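Local coordinates for AF1502 (PDB 5A1Q), which is of unknown function but consists of a STAC domain, a small helical module associated with transmembrane solute transport and two-component signal transduction, at residues K8-E13 and E45-L50; L14-G19 and E64-K69. All coordinates share one frame; numbering follows the deposited sequence.

Interaction 1 of 2, residues K8-E13 and E45-L50; sequences KKLLDE and EILSVL
Helix 7-18 comes nearest helix 43-51 at Leu-10 and Leu-47, whose CA atoms are 9.3 Å apart; apolar side chains meet between them. Leu-10 reaches across with CG anti to the backbone N (chi1 -179°), and its two methyls divide the work. Leu-10 CD1 lies 4.0 Å from Leu-47 CD2 and 4.2 Å from Leu-47 CD1, at the forked end of that side chain; the two leucines run roughly antiparallel and overlap alongside each other at their methyl ends. On the other branch, Leu-10 CD2 comes 4.4 Å from Ile-46 CG2, a looser touch. The cluster sits almost at the centre of this strand-free domain of four helices, as part of its hydrophobic core. Leu-26 of helix 22-33 touches both Leu-10 and Ile-46, and Val-38, in the loop before helix 43-51, does the same. Lys-9 NZ makes a salt bridge to Glu-13 OE2 at 3.1 Å, one turn on, hydrogen-bonding to the anti lone pair of that oxygen; Glu-70 is a second, long and weak ionic partner of the lysine. Ser-48 OG turns back to give a 2.6 Å hydrogen bond to Glu-45 O, with a C=O...donor angle of 119°; that carbonyl also accepts from Val-49 N. Beyond the core, Glu-45 and Val-49 pack on Met-52 of the second subunit, and Leu-50 on Ser-32 of that second subunit.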
loop_
_atom_site.group_PDB
_atom_site.type_symbol
_atom_site.label_atom_id
_atom_site.label_comp_id
_atom_site.label_asym_id
_atom_site.label_seq_id
_atom_site.Cartn_x
_atom_site.Cartn_y
_atom_site.Cartn_z
ATOM N N LYS A 8 -4.888 16.536 6.304
ATOM C CA LYS A 8 -6.192 16.764 6.912
ATOM C C LYS A 8 -7.294 16.649 5.857
ATOM O O LYS A 8 -8.353 16.014 6.083
ATOM C CB LYS A 8 -6.246 18.109 7.590
ATOM C CG LYS A 8 -7.585 18.435 8.269
ATOM N N LYS A 9 -7.068 17.256 4.696
ATOM C CA LYS A 9 -8.081 17.235 3.646
ATOM C C LYS A 9 -8.348 15.772 3.180
ATOM O O LYS A 9 -9.526 15.341 3.079
ATOM C CB LYS A 9 -7.689 18.173 2.482
ATOM C CG LYS A 9 -8.525 18.004 1.239
ATOM C CD LYS A 9 -9.878 18.632 1.421
ATOM C CE LYS A 9 -10.506 18.929 0.073
ATOM N NZ LYS A 9 -11.972 19.163 0.197
ATOM N N LEU A 10 -7.287 14.987 2.938
ATOM C CA LEU A 10 -7.415 13.704 2.399
ATOM C C LEU A 10 -8.065 12.778 3.467
ATOM O O LEU A 10 -8.980 12.013 3.154
ATOM C CB LEU A 10 -6.046 13.227 1.901
ATOM C CG LEU A 10 -6.083 11.871 1.281
ATOM C CD1 LEU A 10 -6.997 11.937 0.059
ATOM C CD2 LEU A 10 -4.710 11.381 0.894
ATOM N N LEU A 11 -7.620 12.871 4.740
ATOM C CA LEU A 11 -8.222 12.081 5.795
ATOM C C LEU A 11 -9.697 12.467 5.959
ATOM O O LEU A 11 -10.546 11.576 6.117
ATOM C CB LEU A 11 -7.483 12.338 7.094
ATOM C CG LEU A 11 -8.077 11.610 8.295
ATOM C CD1 LEU A 11 -8.119 10.125 8.061
ATOM C CD2 LEU A 11 -7.236 11.987 9.534
ATOM N N ASP A 12 -10.025 13.753 5.928
ATOM C CA ASP A 12 -11.432 14.172 6.048
ATOM C C ASP A 12 -12.310 13.606 4.900
ATOM O O ASP A 12 -13.389 13.048 5.169
ATOM C CB ASP A 12 -11.547 15.677 6.150
ATOM C CG ASP A 12 -11.095 16.215 7.524
ATOM O OD1 ASP A 12 -10.890 15.387 8.458
ATOM O OD2 ASP A 12 -10.884 17.432 7.627
ATOM N N GLU A 13 -11.817 13.633 3.668
ATOM C CA GLU A 13 -12.584 13.048 2.555
ATOM C C GLU A 13 -12.761 11.521 2.737
ATOM O O GLU A 13 -13.844 11.004 2.465
ATOM C CB GLU A 13 -11.944 13.344 1.179
ATOM C CG GLU A 13 -11.970 14.806 0.781
ATOM C CD GLU A 13 -13.292 15.263 0.184
ATOM O OE1 GLU A 13 -14.225 14.450 0.039
ATOM O OE2 GLU A 13 -13.382 16.460 -0.156
ATOM N N GLU A 45 -1.049 8.757 -5.821
ATOM C CA GLU A 45 -0.355 7.465 -5.547
ATOM C C GLU A 45 -0.816 6.816 -4.269
ATOM O O GLU A 45 -1.044 5.592 -4.206
ATOM C CB GLU A 45 1.123 7.653 -5.551
ATOM C CG GLU A 45 1.789 6.307 -5.439
ATOM C CD GLU A 45 3.187 6.311 -5.986
ATOM O OE1 GLU A 45 3.401 6.773 -7.134
ATOM O OE2 GLU A 45 4.068 5.848 -5.243
ATOM N N ILE A 46 -0.948 7.596 -3.206
ATOM C CA ILE A 46 -1.564 7.088 -2.002
ATOM C C ILE A 46 -2.965 6.475 -2.189
ATOM O O ILE A 46 -3.270 5.320 -1.798
ATOM C CB ILE A 46 -1.576 8.154 -0.875
ATOM C CG1 ILE A 46 -0.141 8.660 -0.568
ATOM C CG2 ILE A 46 -2.421 7.644 0.325
ATOM C CD1 ILE A 46 -0.174 9.901 0.319
ATOM N N LEU A 47 -3.835 7.189 -2.879
ATOM C CA LEU A 47 -5.119 6.652 -3.209
ATOM C C LEU A 47 -5.056 5.436 -4.119
ATOM O O LEU A 47 -5.937 4.544 -3.989
ATOM C CB LEU A 47 -6.024 7.750 -3.855
ATOM C CG LEU A 47 -6.340 8.861 -2.898
ATOM C CD1 LEU A 47 -7.065 9.968 -3.644
ATOM C CD2 LEU A 47 -7.168 8.378 -1.720
ATOM N N SER A 48 -4.095 5.369 -5.031
ATOM C CA SER A 48 -3.973 4.203 -5.889
ATOM C C SER A 48 -3.768 2.908 -5.031
ATOM O O SER A 48 -4.301 1.835 -5.366
ATOM C CB SER A 48 -2.879 4.361 -6.955
ATOM O OG SER A 48 -1.540 4.264 -6.410
ATOM N N VAL A 49 -2.969 2.975 -3.992
ATOM C CA VAL A 49 -2.814 1.830 -3.062
ATOM C C VAL A 49 -4.133 1.428 -2.417
ATOM O O VAL A 49 -4.536 0.296 -2.460
ATOM C CB VAL A 49 -1.711 2.068 -1.994
ATOM C CG1 VAL A 49 -1.621 0.963 -0.958
ATOM C CG2 VAL A 49 -0.402 2.325 -2.721
ATOM N N LEU A 50 -4.878 2.400 -1.876
ATOM C CA LEU A 50 -6.103 2.129 -1.214
ATOM C C LEU A 50 -7.179 1.644 -2.181
ATOM O O LEU A 50 -8.028 0.814 -1.764
ATOM C CB LEU A 50 -6.595 3.331 -0.429
ATOM C CG LEU A 50 -5.670 3.749 0.740
ATOM C CD1 LEU A 50 -6.203 5.023 1.409
ATOM C CD2 LEU A 50 -5.448 2.599 1.670
#

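Interaction 2 of 2, residues L14-G19 and E64-K69; sequences LKKEIG and EERLEK
Glu-17 and Arg-66 approach from opposite directions in a surface salt bridge; Glu-17 OE2 lies 2.5 Å from Arg-66 NH1, a doubtfully short distance. A single carboxylate oxygen does the touching: Glu-17 OE2 is also 3.1 Å from Arg-66 CZ and 3.2 Å from Arg-66 NH2. Carboxylate and guanidinium planes stand 76° apart, and the oxygen meets the guanidinium obliquely, so this is not the flat, two-pronged pairing. The arginine chain runs extended from CG to NE, whereas the glutamate bends at chi2 (-61°), which sets OE2 against the guanidinium. Lys-16 adds a light contact, its CG 4.3 Å from Arg-66 NH1, while its ammonium points elsewhere, NZ lying 6.9 Å from that NH1. With an alanine in place of Glu-17, the Arg-66 guanidinium would probably lose its negative mate and be freer to turn. Glu-17 is backed by Tyr-59 and Ile-62 earlier on helix 57-70; one turn back on helix 7-18, on its buried side, Leu-14 packs on Val-63. Just past Glu-17 the helix ends: Gly-19 N still bonds to Lys-15 O, but Gly-19 takes positive phi (87°), where a side chain would collide with the carbonyl O of Ile-18. The arrangement is a surface ion pair bridging the first and last helices of a small four-helix domain, over an apolar interior.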
loop_
_atom_site.group_PDB
_atom_site.type_symbol
_atom_site.label_atom_id
_atom_site.label_comp_id
_atom_site.label_asym_id
_atom_site.label_seq_id
_atom_site.Cartn_x
_atom_site.Cartn_y
_atom_site.Cartn_z
ATOM N N LEU A 14 -11.726 10.817 3.196
ATOM C CA LEU A 14 -11.820 9.389 3.335
ATOM C C LEU A 14 -12.739 9.000 4.468
ATOM O O LEU A 14 -13.538 8.056 4.353
ATOM C CB LEU A 14 -10.421 8.785 3.521
ATOM C CG LEU A 14 -9.449 8.790 2.340
ATOM C CD1 LEU A 14 -8.011 8.547 2.791
ATOM C CD2 LEU A 14 -9.821 7.712 1.347
ATOM N N LYS A 15 -12.696 9.751 5.573
ATOM C CA LYS A 15 -13.551 9.449 6.704
ATOM C C LYS A 15 -15.008 9.653 6.350
ATOM O O LYS A 15 -15.844 8.894 6.856
ATOM C CB LYS A 15 -13.236 10.314 7.889
ATOM C CG LYS A 15 -11.981 9.952 8.606
ATOM C CD LYS A 15 -11.781 10.964 9.725
ATOM C CE LYS A 15 -11.001 10.359 10.842
ATOM N NZ LYS A 15 -10.719 11.446 11.826
ATOM N N LYS A 16 -15.300 10.635 5.475
ATOM C CA LYS A 16 -16.674 10.831 5.004
ATOM C C LYS A 16 -17.238 9.538 4.394
ATOM O O LYS A 16 -18.442 9.251 4.547
ATOM C CB LYS A 16 -16.724 11.985 3.992
ATOM C CG LYS A 16 -18.062 12.675 3.822
ATOM C CD LYS A 16 -17.875 14.178 3.712
ATOM C CE LYS A 16 -17.600 14.804 5.077
ATOM N NZ LYS A 16 -17.019 16.171 4.980
ATOM N N GLU A 17 -16.419 8.802 3.648
ATOM C CA GLU A 17 -16.852 7.563 2.977
ATOM C C GLU A 17 -16.732 6.271 3.838
ATOM O O GLU A 17 -17.644 5.426 3.842
ATOM C CB GLU A 17 -16.062 7.399 1.665
ATOM C CG GLU A 17 -16.377 8.443 0.611
ATOM C CD GLU A 17 -17.832 8.396 0.216
ATOM O OE1 GLU A 17 -18.339 7.285 -0.019
ATOM O OE2 GLU A 17 -18.470 9.455 0.209
ATOM N N ILE A 18 -15.653 6.162 4.607
ATOM C CA ILE A 18 -15.139 4.914 5.206
ATOM C C ILE A 18 -15.289 4.901 6.762
ATOM O O ILE A 18 -15.194 3.837 7.417
ATOM C CB ILE A 18 -13.658 4.701 4.770
ATOM C CG1 ILE A 18 -13.579 4.286 3.248
ATOM C CG2 ILE A 18 -12.917 3.698 5.603
ATOM C CD1 ILE A 18 -12.218 4.630 2.620
ATOM N N GLY A 19 -15.472 6.052 7.384
ATOM C CA GLY A 19 -15.536 6.164 8.843
ATOM C C GLY A 19 -14.190 6.328 9.480
ATOM O O GLY A 19 -13.138 6.419 8.800
ATOM N N GLU A 64 -11.649 9.974 -4.970
ATOM C CA GLU A 64 -10.919 10.454 -6.171
ATOM C C GLU A 64 -11.769 11.338 -7.056
ATOM O O GLU A 64 -11.365 12.405 -7.522
ATOM C CB GLU A 64 -10.416 9.291 -7.000
ATOM C CG GLU A 64 -9.322 8.507 -6.303
ATOM C CD GLU A 64 -8.301 7.916 -7.256
ATOM O OE1 GLU A 64 -8.001 8.546 -8.289
ATOM O OE2 GLU A 64 -7.771 6.829 -6.946
ATOM N N GLU A 65 -13.001 10.892 -7.305
ATOM C CA GLU A 65 -13.908 11.620 -8.121
ATOM C C GLU A 65 -14.229 13.028 -7.587
ATOM O O GLU A 65 -14.235 13.986 -8.345
ATOM C CB GLU A 65 -15.218 10.793 -8.292
ATOM C CG GLU A 65 -15.086 9.732 -9.389
ATOM C CD GLU A 65 -16.174 8.647 -9.324
ATOM O OE1 GLU A 65 -17.072 8.769 -8.461
ATOM O OE2 GLU A 65 -16.079 7.654 -10.096
ATOM N N ARG A 66 -14.416 13.102 -6.271
ATOM C CA ARG A 66 -14.721 14.374 -5.592
ATOM C C ARG A 66 -13.535 15.319 -5.650
ATOM O O ARG A 66 -13.721 16.542 -5.805
ATOM C CB ARG A 66 -15.067 14.129 -4.116
ATOM C CG ARG A 66 -16.537 13.736 -3.954
ATOM C CD ARG A 66 -16.855 13.093 -2.616
ATOM N NE ARG A 66 -18.242 12.571 -2.591
ATOM C CZ ARG A 66 -18.830 12.020 -1.522
ATOM N NH1 ARG A 66 -18.163 11.911 -0.362
ATOM N NH2 ARG A 66 -20.092 11.571 -1.604
ATOM N N LEU A 67 -12.335 14.772 -5.558
ATOM C CA LEU A 67 -11.132 15.624 -5.668
ATOM C C LEU A 67 -10.951 16.132 -7.066
ATOM O O LEU A 67 -10.642 17.304 -7.233
ATOM C CB LEU A 67 -9.894 14.905 -5.157
ATOM C CG LEU A 67 -9.881 14.586 -3.668
ATOM C CD1 LEU A 67 -8.619 13.829 -3.287
ATOM C CD2 LEU A 67 -10.019 15.857 -2.851
ATOM N N GLU A 68 -11.196 15.282 -8.075
ATOM C CA GLU A 68 -11.155 15.703 -9.477
ATOM C C GLU A 68 -12.119 16.829 -9.783
ATOM O O GLU A 68 -11.804 17.770 -10.528
ATOM C CB GLU A 68 -11.452 14.517 -10.410
ATOM C CG GLU A 68 -10.304 13.527 -10.563
ATOM C CD GLU A 68 -9.217 13.985 -11.536
ATOM O OE1 GLU A 68 -9.390 15.036 -12.197
ATOM O OE2 GLU A 68 -8.178 13.287 -11.640
ATOM N N LYS A 69 -13.326 16.749 -9.228
ATOM C CA LYS A 69 -14.354 17.763 -9.453
ATOM C C LYS A 69 -13.969 19.140 -8.908
ATOM O O LYS A 69 -14.237 20.191 -9.558
ATOM C CB LYS A 69 -15.732 17.295 -8.894
ATOM C CG LYS A 69 -16.759 16.978 -9.987
ATOM C CD LYS A 69 -16.237 15.991 -11.038
ATOM C CE LYS A 69 -16.356 14.548 -10.567
ATOM N NZ LYS A 69 -15.292 13.670 -11.134
#

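Overall arrangement
From the N terminus, helix 7-18 supplies the first segment of both contacts, 8-13 and then 14-19. The chain runs through helix 22-33 to reach 45-50, where interaction 1 closes a loop of 31 residues and ties helix 7-18 to helix 43-51. Helix 57-70 follows, and 64-69 closes the 44-residue loop of interaction 2, tying the first helix to the last. The segments alternate along the chain, so the two loops cross. Their centres are 8 Å apart, and they touch: Leu-47 packs on Leu-14 and Glu-64, and Leu-10 on Leu-67. Interaction 1 lies in the core, interaction 2 at the surface.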